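Local coordinates for hypothetical protein RBSTP0775 (Geobacillus stearothermophilus, PDB 1RZ3), which is of unknown function but is probably a P-loop kinase related to uridine kinase that binds ATP and a metal ion, at residues L25-L30 against M127-G132; S52-H57 against R118-S123; H57-I62 against L82-E87. One frame throughout, in Å; residues are numbered along the deposited sequence.

Contact 1 (L25-L30 against M127-G132); sequences LGIDGL and MIMIEG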
loop_
_atom_site.group_PDB
_atom_site.type_symbol
_atom_site.label_atom_id
_atom_site.label_comp_id
_atom_site.label_asym_id
_atom_site.label_seq_id
_atom_site.Cartn_x
_atom_site.Cartn_y
_atom_site.Cartn_z
ATOM N N LEU A 25 -3.907 -7.767 4.305
ATOM C CA LEU A 25 -3.872 -6.555 5.117
ATOM C C LEU A 25 -3.360 -5.377 4.309
ATOM O O LEU A 25 -2.522 -5.531 3.425
ATOM C CB LEU A 25 -2.941 -6.753 6.310
ATOM C CG LEU A 25 -3.015 -8.091 7.046
ATOM C CD1 LEU A 25 -1.801 -8.237 7.965
ATOM C CD2 LEU A 25 -4.314 -8.167 7.832
ATOM N N GLY A 26 -3.863 -4.194 4.623
ATOM C CA GLY A 26 -3.411 -3.017 3.916
ATOM C C GLY A 26 -3.011 -1.939 4.901
ATOM O O GLY A 26 -3.659 -1.756 5.934
ATOM N N ILE A 27 -1.915 -1.253 4.601
ATOM C CA ILE A 27 -1.452 -0.154 5.431
ATOM C C ILE A 27 -1.515 1.056 4.504
ATOM O O ILE A 27 -0.648 1.258 3.659
ATOM C CB ILE A 27 -0.013 -0.371 5.935
ATOM C CG1 ILE A 27 0.042 -1.620 6.824
ATOM C CG2 ILE A 27 0.445 0.845 6.728
ATOM C CD1 ILE A 27 1.402 -1.871 7.455
ATOM N N ASP A 28 -2.581 1.831 4.663
ATOM C CA ASP A 28 -2.839 3.009 3.848
ATOM C C ASP A 28 -2.377 4.263 4.583
ATOM O O ASP A 28 -2.570 4.404 5.785
ATOM C CB ASP A 28 -4.340 3.060 3.548
ATOM C CG ASP A 28 -4.719 4.113 2.521
ATOM O OD1 ASP A 28 -3.897 4.451 1.643
ATOM O OD2 ASP A 28 -5.873 4.583 2.584
ATOM N N GLY A 29 -1.749 5.172 3.857
ATOM C CA GLY A 29 -1.286 6.393 4.488
ATOM C C GLY A 29 -0.655 7.288 3.450
ATOM O O GLY A 29 -0.218 6.810 2.405
ATOM N N LEU A 30 -0.600 8.584 3.740
ATOM C CA LEU A 30 -0.029 9.545 2.809
ATOM C C LEU A 30 1.493 9.443 2.753
ATOM O O LEU A 30 2.109 8.736 3.549
ATOM C CB LEU A 30 -0.462 10.962 3.200
ATOM C CG LEU A 30 -1.972 11.143 3.403
ATOM C CD1 LEU A 30 -2.291 12.610 3.649
ATOM C CD2 LEU A 30 -2.725 10.634 2.181
HETATM N N MSE A 127 -0.582 -14.484 5.777
HETATM C CA MSE A 127 -1.060 -13.129 5.540
HETATM C C MSE A 127 -0.238 -12.435 4.469
HETATM O O MSE A 127 0.954 -12.696 4.317
HETATM C CB MSE A 127 -0.965 -12.290 6.820
HETATM C CG MSE A 127 -1.573 -12.922 8.057
HETATM SE SE MSE A 127 -1.625 -11.675 9.565
HETATM C CE MSE A 127 -2.637 -12.768 10.806
ATOM N N ILE A 128 -0.890 -11.540 3.733
ATOM C CA ILE A 128 -0.235 -10.761 2.697
ATOM C C ILE A 128 -0.396 -9.323 3.162
ATOM O O ILE A 128 -1.513 -8.880 3.439
ATOM C CB ILE A 128 -0.938 -10.906 1.324
ATOM C CG1 ILE A 128 -1.003 -12.383 0.914
ATOM C CG2 ILE A 128 -0.200 -10.063 0.275
ATOM C CD1 ILE A 128 0.335 -13.069 0.883
HETATM N N MSE A 129 0.707 -8.596 3.265
HETATM C CA MSE A 129 0.632 -7.211 3.708
HETATM C C MSE A 129 1.052 -6.260 2.601
HETATM O O MSE A 129 2.121 -6.407 2.010
HETATM C CB MSE A 129 1.511 -6.993 4.934
HETATM C CG MSE A 129 1.322 -5.625 5.552
HETATM SE SE MSE A 129 2.463 -5.399 7.064
HETATM C CE MSE A 129 1.531 -6.536 8.320
ATOM N N ILE A 130 0.195 -5.284 2.328
ATOM C CA ILE A 130 0.440 -4.299 1.285
ATOM C C ILE A 130 0.413 -2.897 1.887
ATOM O O ILE A 130 -0.542 -2.532 2.573
ATOM C CB ILE A 130 -0.645 -4.401 0.187
ATOM C CG1 ILE A 130 -0.670 -5.830 -0.370
ATOM C CG2 ILE A 130 -0.381 -3.384 -0.918
ATOM C CD1 ILE A 130 -1.781 -6.095 -1.355
ATOM N N GLU A 131 1.468 -2.120 1.646
ATOM C CA GLU A 131 1.528 -0.757 2.157
ATOM C C GLU A 131 1.754 0.210 1.006
ATOM O O GLU A 131 2.492 -0.092 0.069
ATOM C CB GLU A 131 2.653 -0.611 3.196
ATOM C CG GLU A 131 4.070 -0.831 2.672
ATOM C CD GLU A 131 4.731 0.445 2.167
ATOM O OE1 GLU A 131 4.077 1.512 2.174
ATOM O OE2 GLU A 131 5.913 0.376 1.766
ATOM N N GLY A 132 1.102 1.367 1.073
ATOM C CA GLY A 132 1.262 2.358 0.024
ATOM C C GLY A 132 0.256 3.478 0.141
ATOM O O GLY A 132 -0.603 3.461 1.020
#

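Contact 2 (S52-H57 against R118-S123); sequences SVCVFH and RTVYLS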
loop_
_atom_site.group_PDB
_atom_site.type_symbol
_atom_site.label_atom_id
_atom_site.label_comp_id
_atom_site.label_asym_id
_atom_site.label_seq_id
_atom_site.Cartn_x
_atom_site.Cartn_y
_atom_site.Cartn_z
ATOM N N SER A 52 3.436 -16.486 8.791
ATOM C CA SER A 52 4.211 -16.297 7.567
ATOM C C SER A 52 3.566 -15.119 6.843
ATOM O O SER A 52 2.395 -15.188 6.469
ATOM C CB SER A 52 4.155 -17.539 6.678
ATOM O OG SER A 52 4.922 -18.594 7.229
ATOM N N VAL A 53 4.337 -14.053 6.652
ATOM C CA VAL A 53 3.840 -12.838 6.006
ATOM C C VAL A 53 4.628 -12.452 4.752
ATOM O O VAL A 53 5.861 -12.422 4.768
ATOM C CB VAL A 53 3.901 -11.635 6.986
ATOM C CG1 VAL A 53 3.283 -10.393 6.340
ATOM C CG2 VAL A 53 3.192 -11.980 8.288
ATOM N N CYS A 54 3.900 -12.158 3.675
ATOM C CA CYS A 54 4.488 -11.728 2.403
ATOM C C CYS A 54 4.164 -10.228 2.323
ATOM O O CYS A 54 3.019 -9.828 2.535
ATOM C CB CYS A 54 3.838 -12.485 1.237
ATOM S SG CYS A 54 4.452 -12.030 -0.404
ATOM N N VAL A 55 5.161 -9.403 2.019
ATOM C CA VAL A 55 4.952 -7.957 1.974
ATOM C C VAL A 55 5.161 -7.325 0.599
ATOM O O VAL A 55 6.107 -7.666 -0.111
ATOM C CB VAL A 55 5.904 -7.239 2.964
ATOM C CG1 VAL A 55 5.584 -5.751 3.011
ATOM C CG2 VAL A 55 5.798 -7.865 4.357
ATOM N N PHE A 56 4.269 -6.404 0.236
ATOM C CA PHE A 56 4.346 -5.674 -1.032
ATOM C C PHE A 56 4.403 -4.191 -0.686
ATOM O O PHE A 56 3.766 -3.752 0.274
ATOM C CB PHE A 56 3.109 -5.940 -1.900
ATOM C CG PHE A 56 3.098 -7.294 -2.546
ATOM C CD1 PHE A 56 3.784 -7.517 -3.734
ATOM C CD2 PHE A 56 2.413 -8.351 -1.957
ATOM C CE1 PHE A 56 3.787 -8.781 -4.332
ATOM C CE2 PHE A 56 2.409 -9.615 -2.544
ATOM C CZ PHE A 56 3.097 -9.831 -3.732
ATOM N N HIS A 57 5.166 -3.428 -1.464
ATOM C CA HIS A 57 5.312 -1.992 -1.248
ATOM C C HIS A 57 4.881 -1.335 -2.556
ATOM O O HIS A 57 5.563 -1.471 -3.570
ATOM C CB HIS A 57 6.777 -1.661 -0.945
ATOM C CG HIS A 57 7.317 -2.358 0.266
ATOM N ND1 HIS A 57 7.113 -1.892 1.547
ATOM C CD2 HIS A 57 8.042 -3.496 0.391
ATOM C CE1 HIS A 57 7.689 -2.712 2.409
ATOM N NE2 HIS A 57 8.260 -3.692 1.733
ATOM N N ARG A 118 10.671 -9.263 -11.318
ATOM C CA ARG A 118 11.105 -10.047 -10.165
ATOM C C ARG A 118 9.912 -10.877 -9.712
ATOM O O ARG A 118 8.765 -10.527 -9.985
ATOM C CB ARG A 118 11.569 -9.124 -9.035
ATOM C CG ARG A 118 12.553 -8.040 -9.479
ATOM C CD ARG A 118 13.847 -8.643 -10.000
ATOM N NE ARG A 118 14.585 -9.336 -8.949
ATOM C CZ ARG A 118 15.586 -10.181 -9.170
ATOM N NH1 ARG A 118 15.967 -10.443 -10.416
ATOM N NH2 ARG A 118 16.210 -10.757 -8.149
ATOM N N THR A 119 10.178 -11.973 -9.016
ATOM C CA THR A 119 9.103 -12.846 -8.573
ATOM C C THR A 119 8.902 -12.855 -7.064
ATOM O O THR A 119 9.862 -12.830 -6.296
ATOM C CB THR A 119 9.364 -14.288 -9.065
ATOM O OG1 THR A 119 9.391 -14.296 -10.499
ATOM C CG2 THR A 119 8.278 -15.239 -8.570
ATOM N N VAL A 120 7.640 -12.872 -6.649
ATOM C CA VAL A 120 7.301 -12.930 -5.237
ATOM C C VAL A 120 6.427 -14.165 -5.041
ATOM O O VAL A 120 5.428 -14.345 -5.734
ATOM C CB VAL A 120 6.516 -11.677 -4.768
ATOM C CG1 VAL A 120 6.111 -11.838 -3.302
ATOM C CG2 VAL A 120 7.378 -10.438 -4.925
ATOM N N TYR A 121 6.812 -15.025 -4.109
ATOM C CA TYR A 121 6.043 -16.237 -3.845
ATOM C C TYR A 121 5.040 -16.024 -2.721
ATOM O O TYR A 121 5.402 -15.576 -1.630
ATOM C CB TYR A 121 6.992 -17.384 -3.489
ATOM C CG TYR A 121 7.795 -17.856 -4.673
ATOM C CD1 TYR A 121 7.302 -18.848 -5.521
ATOM C CD2 TYR A 121 9.024 -17.269 -4.982
ATOM C CE1 TYR A 121 8.010 -19.248 -6.651
ATOM C CE2 TYR A 121 9.741 -17.658 -6.109
ATOM C CZ TYR A 121 9.227 -18.649 -6.941
ATOM O OH TYR A 121 9.927 -19.036 -8.062
ATOM N N LEU A 122 3.778 -16.337 -3.003
ATOM C CA LEU A 122 2.704 -16.207 -2.028
ATOM C C LEU A 122 2.512 -17.545 -1.331
ATOM O O LEU A 122 2.257 -17.606 -0.128
ATOM C CB LEU A 122 1.407 -15.796 -2.731
ATOM C CG LEU A 122 1.493 -14.467 -3.490
ATOM C CD1 LEU A 122 0.123 -14.098 -4.048
ATOM C CD2 LEU A 122 1.992 -13.384 -2.548
ATOM N N SER A 123 2.636 -18.610 -2.121
ATOM C CA SER A 123 2.510 -19.991 -1.667
ATOM C C SER A 123 1.722 -20.212 -0.381
ATOM O O SER A 123 0.505 -20.040 -0.368
ATOM C CB SER A 123 3.901 -20.615 -1.535
ATOM O OG SER A 123 4.636 -20.450 -2.736
#

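Contact 3 (H57-I62 against L82-E87); sequences HMDDHI and LQWDVE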
loop_
_atom_site.group_PDB
_atom_site.type_symbol
_atom_site.label_atom_id
_atom_site.label_comp_id
_atom_site.label_asym_id
_atom_site.label_seq_id
_atom_site.Cartn_x
_atom_site.Cartn_y
_atom_site.Cartn_z
ATOM N N HIS A 57 5.166 -3.428 -1.464
ATOM C CA HIS A 57 5.312 -1.992 -1.248
ATOM C C HIS A 57 4.881 -1.335 -2.556
ATOM O O HIS A 57 5.563 -1.471 -3.570
ATOM C CB HIS A 57 6.777 -1.661 -0.945
ATOM C CG HIS A 57 7.317 -2.358 0.266
ATOM N ND1 HIS A 57 7.113 -1.892 1.547
ATOM C CD2 HIS A 57 8.042 -3.496 0.391
ATOM C CE1 HIS A 57 7.689 -2.712 2.409
ATOM N NE2 HIS A 57 8.260 -3.692 1.733
HETATM N N MSE A 58 3.762 -0.618 -2.537
HETATM C CA MSE A 58 3.251 -0.021 -3.770
HETATM C C MSE A 58 4.171 0.934 -4.514
HETATM O O MSE A 58 4.026 1.097 -5.726
HETATM C CB MSE A 58 1.899 0.647 -3.525
HETATM C CG MSE A 58 0.808 -0.323 -3.071
HETATM SE SE MSE A 58 0.680 -1.946 -4.124
HETATM C CE MSE A 58 0.128 -1.163 -5.804
ATOM N N ASP A 59 5.112 1.568 -3.820
ATOM C CA ASP A 59 6.034 2.470 -4.513
ATOM C C ASP A 59 6.947 1.686 -5.456
ATOM O O ASP A 59 7.587 2.268 -6.331
ATOM C CB ASP A 59 6.882 3.269 -3.523
ATOM C CG ASP A 59 6.073 4.309 -2.774
ATOM O OD1 ASP A 59 5.207 4.956 -3.406
ATOM O OD2 ASP A 59 6.306 4.488 -1.559
ATOM N N ASP A 60 7.013 0.368 -5.270
ATOM C CA ASP A 60 7.828 -0.485 -6.138
ATOM C C ASP A 60 7.120 -0.675 -7.476
ATOM O O ASP A 60 7.747 -1.024 -8.479
ATOM C CB ASP A 60 8.003 -1.901 -5.559
ATOM C CG ASP A 60 8.925 -1.957 -4.355
ATOM O OD1 ASP A 60 9.852 -1.132 -4.264
ATOM O OD2 ASP A 60 8.728 -2.858 -3.510
ATOM N N HIS A 61 5.812 -0.442 -7.499
ATOM C CA HIS A 61 5.057 -0.714 -8.715
ATOM C C HIS A 61 4.462 0.454 -9.484
ATOM O O HIS A 61 3.352 0.360 -10.013
ATOM C CB HIS A 61 3.971 -1.733 -8.376
ATOM C CG HIS A 61 4.485 -2.906 -7.602
ATOM N ND1 HIS A 61 5.392 -3.802 -8.128
ATOM C CD2 HIS A 61 4.278 -3.291 -6.320
ATOM C CE1 HIS A 61 5.724 -4.685 -7.202
ATOM N NE2 HIS A 61 5.062 -4.398 -6.096
ATOM N N ILE A 62 5.211 1.545 -9.557
ATOM C CA ILE A 62 4.767 2.722 -10.288
ATOM C C ILE A 62 5.345 2.686 -11.702
ATOM O O ILE A 62 6.246 1.890 -12.000
ATOM C CB ILE A 62 5.221 4.015 -9.587
ATOM C CG1 ILE A 62 6.749 4.042 -9.470
ATOM C CG2 ILE A 62 4.576 4.109 -8.213
ATOM C CD1 ILE A 62 7.295 5.343 -8.945
ATOM N N LEU A 82 -2.138 8.569 -12.817
ATOM C CA LEU A 82 -1.181 8.018 -13.767
ATOM C C LEU A 82 0.035 7.314 -13.186
ATOM O O LEU A 82 0.623 6.460 -13.847
ATOM C CB LEU A 82 -0.709 9.125 -14.717
ATOM C CG LEU A 82 -1.828 9.913 -15.409
ATOM C CD1 LEU A 82 -1.215 10.916 -16.374
ATOM C CD2 LEU A 82 -2.765 8.960 -16.140
ATOM N N GLN A 83 0.419 7.664 -11.962
ATOM C CA GLN A 83 1.600 7.064 -11.348
ATOM C C GLN A 83 1.520 5.540 -11.218
ATOM O O GLN A 83 2.546 4.850 -11.266
ATOM C CB GLN A 83 1.867 7.699 -9.981
ATOM C CG GLN A 83 3.176 7.246 -9.354
ATOM C CD GLN A 83 3.838 8.341 -8.549
ATOM O OE1 GLN A 83 4.064 9.439 -9.054
ATOM N NE2 GLN A 83 4.159 8.048 -7.292
ATOM N N TRP A 84 0.307 5.026 -11.030
ATOM C CA TRP A 84 0.079 3.585 -10.926
ATOM C C TRP A 84 -0.869 3.160 -12.039
ATOM O O TRP A 84 -1.840 3.859 -12.327
ATOM C CB TRP A 84 -0.577 3.219 -9.587
ATOM C CG TRP A 84 0.338 3.275 -8.419
ATOM C CD1 TRP A 84 1.135 2.271 -7.950
ATOM C CD2 TRP A 84 0.602 4.416 -7.598
ATOM N NE1 TRP A 84 1.884 2.717 -6.887
ATOM C CE2 TRP A 84 1.577 4.031 -6.648
ATOM C CE3 TRP A 84 0.113 5.728 -7.572
ATOM C CZ2 TRP A 84 2.072 4.913 -5.683
ATOM C CZ3 TRP A 84 0.605 6.606 -6.611
ATOM C CH2 TRP A 84 1.574 6.194 -5.682
ATOM N N ASP A 85 -0.579 2.026 -12.671
ATOM C CA ASP A 85 -1.455 1.498 -13.712
ATOM C C ASP A 85 -2.465 0.713 -12.883
ATOM O O ASP A 85 -2.327 -0.501 -12.686
ATOM C CB ASP A 85 -0.691 0.554 -14.642
ATOM C CG ASP A 85 -1.517 0.119 -15.828
ATOM O OD1 ASP A 85 -2.757 0.049 -15.695
ATOM O OD2 ASP A 85 -0.927 -0.171 -16.889
ATOM N N VAL A 86 -3.462 1.428 -12.374
ATOM C CA VAL A 86 -4.481 0.850 -11.511
ATOM C C VAL A 86 -5.136 -0.422 -12.038
ATOM O O VAL A 86 -5.260 -1.403 -11.309
ATOM C CB VAL A 86 -5.575 1.895 -11.201
ATOM C CG1 VAL A 86 -6.638 1.298 -10.299
ATOM C CG2 VAL A 86 -4.940 3.114 -10.545
ATOM N N GLU A 87 -5.543 -0.406 -13.300
ATOM C CA GLU A 87 -6.197 -1.564 -13.903
ATOM C C GLU A 87 -5.275 -2.778 -14.040
ATOM O O GLU A 87 -5.684 -3.906 -13.768
ATOM C CB GLU A 87 -6.761 -1.167 -15.269
ATOM C CG GLU A 87 -7.373 -2.291 -16.069
ATOM C CD GLU A 87 -7.877 -1.795 -17.416
ATOM O OE1 GLU A 87 -7.164 -0.991 -18.058
ATOM O OE2 GLU A 87 -8.973 -2.205 -17.832
HETATM O O HOH W 1 1.940 0.732 -12.210
#

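Contact 1 (L25-L30 against M127-G132)
Leu25 meets two selenomethionines, Met127 and Met129, across a pair of parallel strands. Its CD1 touches Met127 SE at 3.8 Å and also reaches the CE methyl of Met129. Met129 has its CG anti to the backbone N (chi1 -172°), and its chain bends only at the last torsion (chi3 -73°). That bend turns CE toward Leu25, while Met129 SE lies 3.7 Å from Ile27 CD1. One side chain thus serves two neighbours on the facing strand.

Glu131 follows on the same face. Its CB packs on Ile27 CB at 3.8 Å. Its CG then sits between the backbone N and the carbonyl carbon (chi1 64°), and the carboxylate leads away from strand 25-29. There OE2 is hydrogen-bonded to His57 ND1 and Thr36 OG1. Four backbone hydrogen bonds join the strands, among them Leu25 N to Ile128 O at 2.8 Å.

The side chain of Ile130 lies on the other face, beside Gly26 in the neighbouring strand, where no side chain stands. Asp28 carries its carboxylate to Tyr183 and Leu135 N. The two strands are central ones in the parallel sheet of this P-loop fold, probably a kinase, and 25-30 runs into a probable Walker A loop that includes Gly29 and Lys35. The chemistry is apolar at the start of the strands and acidic at their C-terminal ends, consistent with a sheet that holds its polar groups beside the probable nucleotide site.

Contact 2 (S52-H57 against R118-S123)
The sulfur of Cys54 enters the hollow between Val120 and Leu122. SG lies 3.3 Å from Val120 CG1 and 3.5 Å from Leu122 CD2. A first torsion with SG anti to the backbone N (chi1 179°) brings the sulfur to both residues. Val120 is the matching bump on the other side. Its CG1 projects between Cys54 and the ring of Phe56, and it comes within 3.6 Å of Phe56 CZ. Its second methyl, CG2, touches the same ring farther round, at CE1.

Leu122 completes the fit from a turn just beyond the strand. Its CD2 methyl meets the Phe56 ring at the edge, close to the ring plane, 3.8 Å from CE2. The two side chains cross at about a right angle. CD2 therefore fills the corner between the sulfur and the aromatic rim, and one methyl serves both neighbours.

Strand 53-57 is the outermost strand of the parallel sheet at this end. Strand 114-121 belongs to a separate two-stranded antiparallel hairpin with 102-109. No hydrogen bond joins the two segments, and the short strand axes stay 8.5 Å apart at their closest. The hairpin is thus packed against the sheet by side chains. Leu105 of its other strand also touches Phe56, and Ile128 of the neighbouring sheet strand touches Cys54, Phe56 and Leu122.

Replacing Phe56 by an alanine is likely to open a gap beside Val120 and leave CD2 of Leu122 without its aromatic neighbour.

Contact 3 (H57-I62 against L82-E87)
Trp84 has its CG anti to the carbonyl carbon (chi1 -74°), and this swings the indole over to segment 57-62. Ile62 has CG1 between the backbone N and the carbonyl carbon (chi1 59°), which leaves the CG2 branch to meet the indole. CG2 sits over one face of the five-membered ring, 3.6 Å from its centroid, in a CH-pi contact. Gln83 CG lies beside it, 3.6 Å from Ile62 CG2.

The indole edge is fixed by a hydrogen bond. Trp84 NE1 donates to Met58 O over 2.9 Å, with an N-H...O angle of 168°. The oxygen lies almost in the ring plane, but NE1 stands above the plane of the carbonyl. His61 N reaches the same oxygen from the opposite face, so two donors grip it. Asp59 OD1 approaches another part of the indole edge, at Trp84 CZ2.

Segment 57-62 makes a short 3-10 turn straight after a sheet strand of this P-loop fold. Segment 82-87 leads into helix 86-94, with Asp85 as its N-cap; Asp85 OD1 accepts from Trp88 N. The indole thus joins the turn to the start of that helix, and Leu89 of the helix touches Trp84, Met58 and His61.

A water bridges the backbones beside the ring. It donates to His61 O at 2.6 Å and accepts from Asp85 N.

Contact 1 lies near the centre of the chain, between strands 23-29 and 127-132 of the parallel sheet. Strand 53-57 flanks 127-132 on its other side. It begins contact 2 and runs on, through the shared His57, into contact 3. The centres of contacts 2 and 3 are each about 13 Å from that of contact 1 and about 16 Å from one another. Along the chain, 25-30 comes first, then 52-57 and 57-62, then 82-87, 118-123 and 127-132. In sequence, helix 86-94 and the hairpin come between strands 53-57 and 127-132. Contact 2 packs the hairpin on the edge strand, and contact 3 packs the lead-in to that helix on the turn after the strand.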